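Local coordinates for protein hydrolase, haloacid dehalogenase-like family (Pseudomonas syringae pv. tomato, PDB 3S6J) that probably acts as a metal-dependent sugar phosphatase of the haloacid dehalogenase superfamily and binds calcium ions in its hydrolase domain, at residues V21-V25 against I44-I48; L93-L99 against D211-L216; G117-A121 against I137-D141; M177-R181 against R202-L206. All coordinates share one frame; numbering follows the deposited sequence.

Contact 1. Residues V21-V25 against I44-I48; sequences VYQNV and IHRKI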
loop_
_atom_site.group_PDB
_atom_site.type_symbol
_atom_site.label_atom_id
_atom_site.label_comp_id
_atom_site.label_asym_id
_atom_site.label_seq_id
_atom_site.Cartn_x
_atom_site.Cartn_y
_atom_site.Cartn_z
ATOM N N VAL E 21 3.914 6.409 5.800
ATOM C CA VAL E 21 2.701 5.601 5.840
ATOM C C VAL E 21 2.996 4.127 6.118
ATOM O O VAL E 21 2.305 3.496 6.887
ATOM C CB VAL E 21 1.898 5.717 4.513
ATOM C CG1 VAL E 21 0.817 4.657 4.453
ATOM C CG2 VAL E 21 1.294 7.121 4.345
ATOM N N TYR E 22 4.023 3.581 5.476
ATOM C CA TYR E 22 4.324 2.170 5.588
ATOM C C TYR E 22 4.848 1.818 6.988
ATOM O O TYR E 22 4.645 0.696 7.478
ATOM C CB TYR E 22 5.286 1.720 4.461
ATOM C CG TYR E 22 4.597 1.731 3.100
ATOM C CD1 TYR E 22 4.358 2.932 2.428
ATOM C CD2 TYR E 22 4.151 0.550 2.503
ATOM C CE1 TYR E 22 3.718 2.955 1.193
ATOM C CE2 TYR E 22 3.499 0.573 1.272
ATOM C CZ TYR E 22 3.286 1.778 0.630
ATOM O OH TYR E 22 2.623 1.810 -0.573
ATOM N N GLN E 23 5.503 2.780 7.636
ATOM C CA GLN E 23 5.894 2.592 9.028
ATOM C C GLN E 23 4.642 2.611 9.918
ATOM O O GLN E 23 4.510 1.802 10.843
ATOM C CB GLN E 23 6.926 3.644 9.466
ATOM C CG GLN E 23 8.342 3.406 8.933
ATOM C CD GLN E 23 8.497 3.731 7.448
ATOM O OE1 GLN E 23 7.789 4.579 6.899
ATOM N NE2 GLN E 23 9.435 3.060 6.798
ATOM N N ASN E 24 3.717 3.525 9.614
ATOM C CA ASN E 24 2.462 3.627 10.348
ATOM C C ASN E 24 1.709 2.297 10.227
ATOM O O ASN E 24 1.348 1.694 11.229
ATOM C CB ASN E 24 1.629 4.813 9.843
ATOM C CG ASN E 24 0.663 5.344 10.880
ATOM O OD1 ASN E 24 0.452 4.725 11.915
ATOM N ND2 ASN E 24 0.078 6.500 10.611
ATOM N N VAL E 25 1.530 1.811 9.001
ATOM C CA VAL E 25 0.916 0.503 8.784
ATOM C C VAL E 25 1.545 -0.609 9.643
ATOM O O VAL E 25 0.839 -1.358 10.322
ATOM C CB VAL E 25 0.934 0.092 7.273
ATOM C CG1 VAL E 25 0.250 -1.247 7.085
ATOM C CG2 VAL E 25 0.228 1.125 6.429
ATOM N N ILE E 44 -5.535 -2.193 6.935
ATOM C CA ILE E 44 -4.951 -1.159 7.797
ATOM C C ILE E 44 -4.482 0.050 6.971
ATOM O O ILE E 44 -4.674 1.206 7.364
ATOM C CB ILE E 44 -3.782 -1.707 8.656
ATOM C CG1 ILE E 44 -4.295 -2.805 9.610
ATOM C CG2 ILE E 44 -3.131 -0.565 9.444
ATOM C CD1 ILE E 44 -3.220 -3.715 10.219
ATOM N N HIS E 45 -3.897 -0.231 5.811
ATOM C CA HIS E 45 -3.360 0.811 4.918
ATOM C C HIS E 45 -4.502 1.693 4.422
ATOM O O HIS E 45 -4.341 2.902 4.260
ATOM C CB HIS E 45 -2.607 0.167 3.731
ATOM C CG HIS E 45 -1.815 1.136 2.896
ATOM N ND1 HIS E 45 -0.985 0.726 1.885
ATOM C CD2 HIS E 45 -1.717 2.493 2.949
ATOM C CE1 HIS E 45 -0.398 1.785 1.341
ATOM N NE2 HIS E 45 -0.832 2.862 1.971
ATOM N N ARG E 46 -5.664 1.089 4.199
ATOM C CA ARG E 46 -6.845 1.826 3.732
ATOM C C ARG E 46 -7.275 2.940 4.689
ATOM O O ARG E 46 -7.858 3.937 4.262
ATOM C CB ARG E 46 -8.035 0.872 3.559
ATOM C CG ARG E 46 -8.118 0.152 2.227
ATOM C CD ARG E 46 -9.596 -0.129 1.865
ATOM N NE ARG E 46 -10.361 -0.775 2.945
ATOM C CZ ARG E 46 -11.483 -1.482 2.755
ATOM N NH1 ARG E 46 -11.982 -1.643 1.531
ATOM N NH2 ARG E 46 -12.111 -2.035 3.787
ATOM N N LYS E 47 -7.026 2.755 5.985
ATOM C CA LYS E 47 -7.513 3.690 7.001
ATOM C C LYS E 47 -6.463 4.720 7.447
ATOM O O LYS E 47 -6.765 5.650 8.198
ATOM C CB LYS E 47 -8.015 2.935 8.240
ATOM C CG LYS E 47 -8.963 1.769 7.971
ATOM C CD LYS E 47 -10.262 2.192 7.282
ATOM C CE LYS E 47 -11.327 1.089 7.392
ATOM N NZ LYS E 47 -12.468 1.289 6.441
ATOM N N ILE E 48 -5.223 4.541 7.029
ATOM C CA ILE E 48 -4.171 5.471 7.428
ATOM C C ILE E 48 -4.530 6.891 6.974
ATOM O O ILE E 48 -4.782 7.146 5.783
ATOM C CB ILE E 48 -2.781 5.024 6.894
ATOM C CG1 ILE E 48 -2.442 3.627 7.424
ATOM C CG2 ILE E 48 -1.691 6.020 7.290
ATOM C CD1 ILE E 48 -2.320 3.527 8.952
#

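Contact 2. Residues L93-L99 against D211-L216; sequences LPGAVEL and DPLDLL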
loop_
_atom_site.group_PDB
_atom_site.type_symbol
_atom_site.label_atom_id
_atom_site.label_comp_id
_atom_site.label_asym_id
_atom_site.label_seq_id
_atom_site.Cartn_x
_atom_site.Cartn_y
_atom_site.Cartn_z
ATOM N N LEU E 93 9.962 12.848 1.727
ATOM C CA LEU E 93 9.643 12.531 0.323
ATOM C C LEU E 93 10.275 13.553 -0.638
ATOM O O LEU E 93 10.442 14.703 -0.260
ATOM C CB LEU E 93 8.120 12.505 0.135
ATOM C CG LEU E 93 7.423 11.214 0.569
ATOM C CD1 LEU E 93 5.956 11.426 0.960
ATOM C CD2 LEU E 93 7.573 10.159 -0.537
ATOM N N PRO E 94 10.590 13.141 -1.893
ATOM C CA PRO E 94 11.183 14.043 -2.899
ATOM C C PRO E 94 10.409 15.340 -3.086
ATOM O O PRO E 94 9.199 15.301 -3.279
ATOM C CB PRO E 94 11.092 13.242 -4.203
ATOM C CG PRO E 94 11.027 11.828 -3.800
ATOM C CD PRO E 94 10.324 11.799 -2.450
ATOM N N GLY E 95 11.107 16.472 -3.042
ATOM C CA GLY E 95 10.498 17.754 -3.321
ATOM C C GLY E 95 9.840 18.383 -2.126
ATOM O O GLY E 95 9.455 19.548 -2.172
ATOM N N ALA E 96 9.700 17.599 -1.056
ATOM C CA ALA E 96 8.958 18.011 0.136
ATOM C C ALA E 96 9.528 19.267 0.778
ATOM O O ALA E 96 8.810 20.233 1.039
ATOM C CB ALA E 96 8.933 16.886 1.147
ATOM N N VAL E 97 10.819 19.236 1.073
ATOM C CA VAL E 97 11.472 20.398 1.655
ATOM C C VAL E 97 11.508 21.531 0.634
ATOM O O VAL E 97 11.136 22.665 0.942
ATOM C CB VAL E 97 12.900 20.060 2.136
ATOM C CG1 VAL E 97 13.704 21.328 2.326
ATOM C CG2 VAL E 97 12.846 19.243 3.429
ATOM N N GLU E 98 11.934 21.217 -0.585
ATOM C CA GLU E 98 12.005 22.231 -1.629
ATOM C C GLU E 98 10.675 22.928 -1.870
ATOM O O GLU E 98 10.655 24.135 -2.150
ATOM C CB GLU E 98 12.506 21.654 -2.946
ATOM C CG GLU E 98 12.552 22.693 -4.057
ATOM C CD GLU E 98 13.227 22.166 -5.300
ATOM O OE1 GLU E 98 13.474 20.946 -5.329
ATOM O OE2 GLU E 98 13.519 22.958 -6.241
ATOM N N LEU E 99 9.569 22.182 -1.776
ATOM C CA LEU E 99 8.234 22.771 -1.940
ATOM C C LEU E 99 7.984 23.758 -0.815
ATOM O O LEU E 99 7.516 24.875 -1.046
ATOM C CB LEU E 99 7.138 21.697 -1.963
ATOM C CG LEU E 99 5.683 22.188 -2.094
ATOM C CD1 LEU E 99 5.493 23.067 -3.348
ATOM C CD2 LEU E 99 4.667 21.033 -2.078
ATOM N N ASP E 211 4.076 12.978 -6.068
ATOM C CA ASP E 211 4.744 13.319 -4.832
ATOM C C ASP E 211 4.944 14.849 -4.804
ATOM O O ASP E 211 4.489 15.542 -5.707
ATOM C CB ASP E 211 6.049 12.503 -4.683
ATOM C CG ASP E 211 6.995 12.659 -5.889
ATOM O OD1 ASP E 211 6.904 13.698 -6.580
ATOM O OD2 ASP E 211 7.818 11.750 -6.156
ATOM N N PRO E 212 5.564 15.385 -3.736
ATOM C CA PRO E 212 5.651 16.850 -3.658
ATOM C C PRO E 212 6.401 17.460 -4.838
ATOM O O PRO E 212 6.035 18.548 -5.274
ATOM C CB PRO E 212 6.401 17.094 -2.344
ATOM C CG PRO E 212 6.108 15.850 -1.517
ATOM C CD PRO E 212 6.020 14.721 -2.500
ATOM N N LEU E 213 7.405 16.759 -5.363
ATOM C CA LEU E 213 8.179 17.273 -6.486
ATOM C C LEU E 213 7.279 17.371 -7.698
ATOM O O LEU E 213 7.310 18.368 -8.434
ATOM C CB LEU E 213 9.391 16.386 -6.796
ATOM C CG LEU E 213 10.346 16.803 -7.933
ATOM C CD1 LEU E 213 11.036 18.130 -7.640
ATOM C CD2 LEU E 213 11.416 15.733 -8.191
ATOM N N ASP E 214 6.473 16.337 -7.911
ATOM C CA ASP E 214 5.600 16.322 -9.072
ATOM C C ASP E 214 4.611 17.465 -8.947
ATOM O O ASP E 214 4.342 18.186 -9.908
ATOM C CB ASP E 214 4.870 14.987 -9.210
ATOM C CG ASP E 214 4.174 14.853 -10.549
ATOM O OD1 ASP E 214 4.558 15.620 -11.475
ATOM O OD2 ASP E 214 3.252 13.998 -10.672
ATOM N N LEU E 215 4.088 17.640 -7.738
ATOM C CA LEU E 215 3.153 18.723 -7.469
ATOM C C LEU E 215 3.830 20.080 -7.681
ATOM O O LEU E 215 3.262 20.988 -8.292
ATOM C CB LEU E 215 2.623 18.601 -6.041
ATOM C CG LEU E 215 1.906 19.795 -5.419
ATOM C CD1 LEU E 215 0.760 20.264 -6.272
ATOM C CD2 LEU E 215 1.408 19.391 -4.059
ATOM N N LEU E 216 5.047 20.210 -7.167
ATOM C CA LEU E 216 5.805 21.453 -7.287
ATOM C C LEU E 216 5.951 21.860 -8.752
ATOM O O LEU E 216 5.789 23.029 -9.097
ATOM C CB LEU E 216 7.183 21.303 -6.626
ATOM C CG LEU E 216 8.279 22.357 -6.849
ATOM C CD1 LEU E 216 7.817 23.783 -6.560
ATOM C CD2 LEU E 216 9.492 22.005 -5.985
#

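Contact 3. Residues G117-A121 against I137-D141; sequences GIDTA and IVTRD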
loop_
_atom_site.group_PDB
_atom_site.type_symbol
_atom_site.label_atom_id
_atom_site.label_comp_id
_atom_site.label_asym_id
_atom_site.label_seq_id
_atom_site.Cartn_x
_atom_site.Cartn_y
_atom_site.Cartn_z
ATOM N N GLY E 117 -1.182 12.497 16.670
ATOM C CA GLY E 117 -0.995 13.326 17.846
ATOM C C GLY E 117 0.426 13.858 17.881
ATOM O O GLY E 117 1.239 13.536 17.009
ATOM N N ILE E 118 0.726 14.670 18.888
ATOM C CA ILE E 118 2.038 15.309 19.018
ATOM C C ILE E 118 3.231 14.359 18.823
ATOM O O ILE E 118 4.246 14.744 18.247
ATOM C CB ILE E 118 2.143 16.051 20.376
ATOM C CG1 ILE E 118 1.334 17.346 20.328
ATOM C CG2 ILE E 118 3.584 16.363 20.726
ATOM C CD1 ILE E 118 2.062 18.492 19.642
ATOM N N ASP E 119 3.105 13.118 19.295
ATOM C CA ASP E 119 4.206 12.154 19.238
ATOM C C ASP E 119 4.624 11.806 17.809
ATOM O O ASP E 119 5.767 12.048 17.398
ATOM C CB ASP E 119 3.835 10.866 19.983
ATOM C CG ASP E 119 3.699 11.067 21.488
ATOM O OD1 ASP E 119 3.800 12.230 21.952
ATOM O OD2 ASP E 119 3.489 10.055 22.209
ATOM N N THR E 120 3.710 11.203 17.060
ATOM C CA THR E 120 4.003 10.862 15.679
ATOM C C THR E 120 4.430 12.108 14.918
ATOM O O THR E 120 5.423 12.094 14.205
ATOM C CB THR E 120 2.792 10.188 14.974
ATOM O OG1 THR E 120 1.582 10.838 15.378
ATOM C CG2 THR E 120 2.701 8.708 15.346
ATOM N N ALA E 121 3.684 13.192 15.079
ATOM C CA ALA E 121 3.975 14.408 14.330
ATOM C C ALA E 121 5.382 14.952 14.578
ATOM O O ALA E 121 6.009 15.498 13.672
ATOM C CB ALA E 121 2.924 15.475 14.608
ATOM N N ILE E 137 1.266 24.213 12.512
ATOM C CA ILE E 137 0.803 22.834 12.496
ATOM C C ILE E 137 -0.358 22.612 13.455
ATOM O O ILE E 137 -0.407 23.193 14.541
ATOM C CB ILE E 137 1.941 21.844 12.832
ATOM C CG1 ILE E 137 1.411 20.408 12.852
ATOM C CG2 ILE E 137 2.580 22.189 14.173
ATOM C CD1 ILE E 137 2.505 19.364 12.928
ATOM N N VAL E 138 -1.299 21.777 13.028
ATOM C CA VAL E 138 -2.407 21.343 13.868
ATOM C C VAL E 138 -2.355 19.829 13.979
ATOM O O VAL E 138 -2.104 19.139 12.990
ATOM C CB VAL E 138 -3.765 21.765 13.273
ATOM C CG1 VAL E 138 -4.885 21.110 14.016
ATOM C CG2 VAL E 138 -3.920 23.269 13.344
ATOM N N THR E 139 -2.570 19.314 15.187
ATOM C CA THR E 139 -2.587 17.876 15.409
ATOM C C THR E 139 -3.923 17.422 15.985
ATOM O O THR E 139 -4.782 18.238 16.325
ATOM C CB THR E 139 -1.425 17.422 16.339
ATOM O OG1 THR E 139 -1.668 17.865 17.683
ATOM C CG2 THR E 139 -0.124 18.002 15.867
ATOM N N ARG E 140 -4.085 16.107 16.086
ATOM C CA ARG E 140 -5.293 15.497 16.623
ATOM C C ARG E 140 -5.567 16.007 18.032
ATOM O O ARG E 140 -6.716 16.129 18.453
ATOM C CB ARG E 140 -5.119 13.978 16.637
ATOM C CG ARG E 140 -6.137 13.238 17.458
ATOM C CD ARG E 140 -7.459 13.125 16.722
ATOM N NE ARG E 140 -8.485 12.583 17.604
ATOM C CZ ARG E 140 -9.238 13.338 18.388
ATOM N NH1 ARG E 140 -9.069 14.653 18.380
ATOM N NH2 ARG E 140 -10.161 12.787 19.173
ATOM N N ASP E 141 -4.499 16.311 18.759
ATOM C CA ASP E 141 -4.626 16.867 20.099
ATOM C C ASP E 141 -5.178 18.294 20.073
ATOM O O ASP E 141 -5.473 18.872 21.118
ATOM C CB ASP E 141 -3.275 16.835 20.811
ATOM C CG ASP E 141 -2.675 15.431 20.872
ATOM O OD1 ASP E 141 -3.431 14.458 21.109
ATOM O OD2 ASP E 141 -1.440 15.302 20.693
#

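Contact 4. Residues M177-R181 against R202-L206; sequences MLAAR and RAGAL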
loop_
_atom_site.group_PDB
_atom_site.type_symbol
_atom_site.label_atom_id
_atom_site.label_comp_id
_atom_site.label_asym_id
_atom_site.label_seq_id
_atom_site.Cartn_x
_atom_site.Cartn_y
_atom_site.Cartn_z
HETATM N N MSE E 177 -8.948 14.013 1.250
HETATM C CA MSE E 177 -9.801 14.511 0.182
HETATM C C MSE E 177 -11.244 14.663 0.656
HETATM O O MSE E 177 -11.884 15.684 0.408
HETATM C CB MSE E 177 -9.729 13.594 -1.048
HETATM C CG MSE E 177 -8.353 13.513 -1.701
HETATM SE SE MSE E 177 -7.647 15.305 -2.120
HETATM C CE MSE E 177 -6.435 15.502 -0.617
ATOM N N LEU E 178 -11.734 13.629 1.333
ATOM C CA LEU E 178 -13.034 13.657 1.974
ATOM C C LEU E 178 -13.170 14.882 2.902
ATOM O O LEU E 178 -14.106 15.685 2.753
ATOM C CB LEU E 178 -13.252 12.346 2.745
ATOM C CG LEU E 178 -14.193 11.268 2.167
ATOM C CD1 LEU E 178 -14.377 11.309 0.674
ATOM C CD2 LEU E 178 -13.796 9.873 2.613
ATOM N N ALA E 179 -12.231 15.048 3.837
ATOM C CA ALA E 179 -12.284 16.207 4.715
ATOM C C ALA E 179 -12.206 17.523 3.932
ATOM O O ALA E 179 -12.823 18.523 4.311
ATOM C CB ALA E 179 -11.191 16.136 5.776
ATOM N N ALA E 180 -11.439 17.536 2.846
ATOM C CA ALA E 180 -11.285 18.767 2.082
ATOM C C ALA E 180 -12.640 19.145 1.501
ATOM O O ALA E 180 -13.076 20.291 1.606
ATOM C CB ALA E 180 -10.244 18.610 0.983
ATOM N N ARG E 181 -13.289 18.175 0.867
ATOM C CA ARG E 181 -14.575 18.395 0.228
ATOM C C ARG E 181 -15.673 18.748 1.252
ATOM O O ARG E 181 -16.568 19.532 0.971
ATOM C CB ARG E 181 -14.966 17.164 -0.591
ATOM C CG ARG E 181 -14.067 16.881 -1.788
ATOM C CD ARG E 181 -13.912 18.130 -2.655
ATOM N NE ARG E 181 -15.223 18.685 -2.931
ATOM C CZ ARG E 181 -15.512 19.973 -3.076
ATOM N NH1 ARG E 181 -14.573 20.908 -2.986
ATOM N NH2 ARG E 181 -16.777 20.311 -3.305
ATOM N N ARG E 202 -12.107 9.683 -6.596
ATOM C CA ARG E 202 -13.439 9.394 -6.081
ATOM C C ARG E 202 -13.696 9.999 -4.697
ATOM O O ARG E 202 -14.828 10.248 -4.340
ATOM C CB ARG E 202 -13.715 7.893 -6.111
ATOM C CG ARG E 202 -14.165 7.460 -7.486
ATOM C CD ARG E 202 -13.667 6.086 -7.858
ATOM N NE ARG E 202 -14.609 5.042 -7.492
ATOM C CZ ARG E 202 -14.477 4.268 -6.424
ATOM N NH1 ARG E 202 -13.442 4.436 -5.604
ATOM N NH2 ARG E 202 -15.389 3.328 -6.177
ATOM N N ALA E 203 -12.641 10.266 -3.939
ATOM C CA ALA E 203 -12.799 10.872 -2.621
ATOM C C ALA E 203 -12.743 12.379 -2.760
ATOM O O ALA E 203 -12.824 13.101 -1.768
ATOM C CB ALA E 203 -11.730 10.382 -1.662
ATOM N N GLY E 204 -12.603 12.844 -4.003
ATOM C CA GLY E 204 -12.737 14.253 -4.319
ATOM C C GLY E 204 -11.517 15.013 -4.809
ATOM O O GLY E 204 -11.593 16.216 -4.980
ATOM N N ALA E 205 -10.399 14.342 -5.041
ATOM C CA ALA E 205 -9.217 15.041 -5.547
ATOM C C ALA E 205 -9.486 15.700 -6.909
ATOM O O ALA E 205 -10.073 15.077 -7.797
ATOM C CB ALA E 205 -8.025 14.108 -5.610
ATOM N N LEU E 206 -9.098 16.970 -7.044
ATOM C CA LEU E 206 -9.258 17.703 -8.298
ATOM C C LEU E 206 -8.111 17.402 -9.258
ATOM O O LEU E 206 -8.318 17.337 -10.470
ATOM C CB LEU E 206 -9.362 19.215 -8.059
ATOM C CG LEU E 206 -9.545 20.086 -9.322
ATOM C CD1 LEU E 206 -10.864 19.764 -10.060
ATOM C CD2 LEU E 206 -9.505 21.555 -8.974
#

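Contact 1. Residues V21-V25 against I44-I48
The imidazole of His45, whose CE1 lies 3.6 Å from Tyr22 OH, is held at both ring nitrogens: NE2 is hydrogen-bonded to Gly193 O and ND1 to the hydroxyl of Tyr22 of the second subunit. The same exchange runs the other way, since Tyr22 OH reaches His45 ND1 of that subunit. Within the chain the two rings form a T-shaped pair, the edge of His45 turned toward the face of Tyr22, with centroids 5.1 Å apart and planes at 69°. His45 gets there with CG anti to the backbone N (chi1 -170°), which carries the ring across toward helix 21-34. Val21 CG1 touches the ring at NE2 (3.5 Å), and Val25 CG2 approaches it obliquely.

The rest is mainly apolar. Val25 CG2 meets Ile48 CG1 at 3.8 Å, the two side chains crossing at roughly a right angle, and Val21 CG1 lies 4.0 Å from Ile48 CG2. Ile48 CG2 also lies against Asn24 ND2 (3.8 Å), while that amide bonds through OD1 to His79 and through ND2 to Asp14, a calcium ligand. The helices belong to the helical cap inserted into the hydrolase core. A carbonyl can only accept, so the bond to Gly193 implies a proton on NE2; with ND1 also bonded, the rotation of the imidazole is fixed from both ends.

Contact 2. Residues L93-L99 against D211-L216
Pro212 packs into the type II beta turn of Leu93-Ala96, where the chain enters helix 96-105 of the Rossmann-like core of the haloacid dehalogenase fold, and this is the tight end of the contact. Pro94 O lies 3.3 Å from Pro212 CD and also accepts a weak hydrogen bond from Leu213 N, at 3.1 Å with an N-H...O angle of only 129°. Gly95, with a positive phi of 86° and no side chain, brings the backbones close: its CA is 4.0 Å from that of Leu213. Pro212 CG also lies 4.0 Å from Ala96 CB. Farther along, the buried Leu99 slides past Leu216 in the opposite direction, with CD1 facing CD1.

The outer side is looser and open to solvent. Glu98, extended from its helix, lays its CG against Leu216 CD2 (3.7 Å) at about a right angle, and the exposed side chains of Leu213 and Pro94 come no closer to each other than 4.4 Å, CB to CB. Asp211, by contrast buried, occupies the N-cap of helix 212-217. Its OD2 forms a salt bridge to Arg43 of the second subunit, while Asp214 N approaches Asp211 OD1 almost in line with the CG-OD1 bond, at 3.0 Å.

Contact 3. Residues G117-A121 against I137-D141
The beta-alpha-beta unit of strand 110-113, helix 118-127 and strand 137-138 is fastened here, where the start of the helix meets the chain leaving the outer strand. Asp141 OD2 accepts from Ile118 N at 2.9 Å, and the N-H...O angle of 172° makes the bond nearly straight. The donor comes from the syn side of the carboxylate, 32° out of its plane. Ile118 is the first residue of the helix and Gly117, at the N-cap position, has no side chain to offer, so the acceptor comes from across the contact. The positive helix end would probably stabilise the charge on Asp141.

Its CG lies anti to its own carbonyl carbon, directing the carboxylate toward the helix start, where OD2 also touches Ile118 CG1 at 3.5 Å. Deeper in, the contact turns apolar: Ala121 CB faces both Ile137 CD1 (4.3 Å) and Thr139 CG2 (4.2 Å). Inside the helix turn, Gly117 O accepts from two donors, Ala121 N at 3.1 Å and Thr120 OG1, the latter tilted 25° from the carbonyl plane.

Contact 4. Residues M177-R181 against R202-L206
The flat peptide group joining Ala203 to Gly204 has Met177 CB over one face, almost directly above its oxygen at 3.2 Å from Ala203 O. Near the edge of the same group, displaced a little toward the other face, are Leu178 CD1, at 3.4 Å from Ala203 O, and Arg181 CG. The carbonyl thus points into the side of helix 174-182 with carbon atoms around it. Leu178 N is close to that oxygen too, but the angle is too poor for a hydrogen bond, and none crosses between the two segments.

Ala203 CB stands on the same side of its peptide plane as Met177 CB and fits between the two helix side chains, touching Leu178 CD1 at 3.7 Å and Met177 CB at 3.8 Å.

In the alpha/beta core, helix 174-182 connects strands 167-171 and 186-190, while residues 202-206 lead from the end of helix 197-202 into the outer strand 207-209. Gly204 ends helix 197-202 in a Schellman motif, its phi of 114° turning the chain toward that strand. With no side chain on Gly204, Arg181 CG can come within 3.9 Å of Gly204 CA.

Met177 is a selenomethionine. The side chain of Met177, bent at chi2 (-53°) and chi3 (101°), brings SE against Ala205 CB, 3.7 Å away; Leu200 of helix 197-202 touches both residues. On the exposed side Arg181 folds along the loop, CD resting 3.8 Å from Gly204 O, and its NH1 makes a weak hydrogen bond to Ala185 O.

Contact 1 comes first from the N terminus, closing a short, mostly helical loop inside the cap before the chain returns to the core. Contact 2 then opens at 93-99 and closes only at 211-216, tying the first core helix after the cap to a helix near the C terminus. Contacts 3 and 4 both nest inside that long loop, one after the other, on opposite sides of the chain's centre: contact 3 at the sheet edge formed by strand 137-138, contact 4 beside the opposite edge strand, 207-209. No two contacts touch; the nearest pair, 1 and 3, come within about 6 Å between nearest atoms. Contacts 1 and 2 also reach the second subunit.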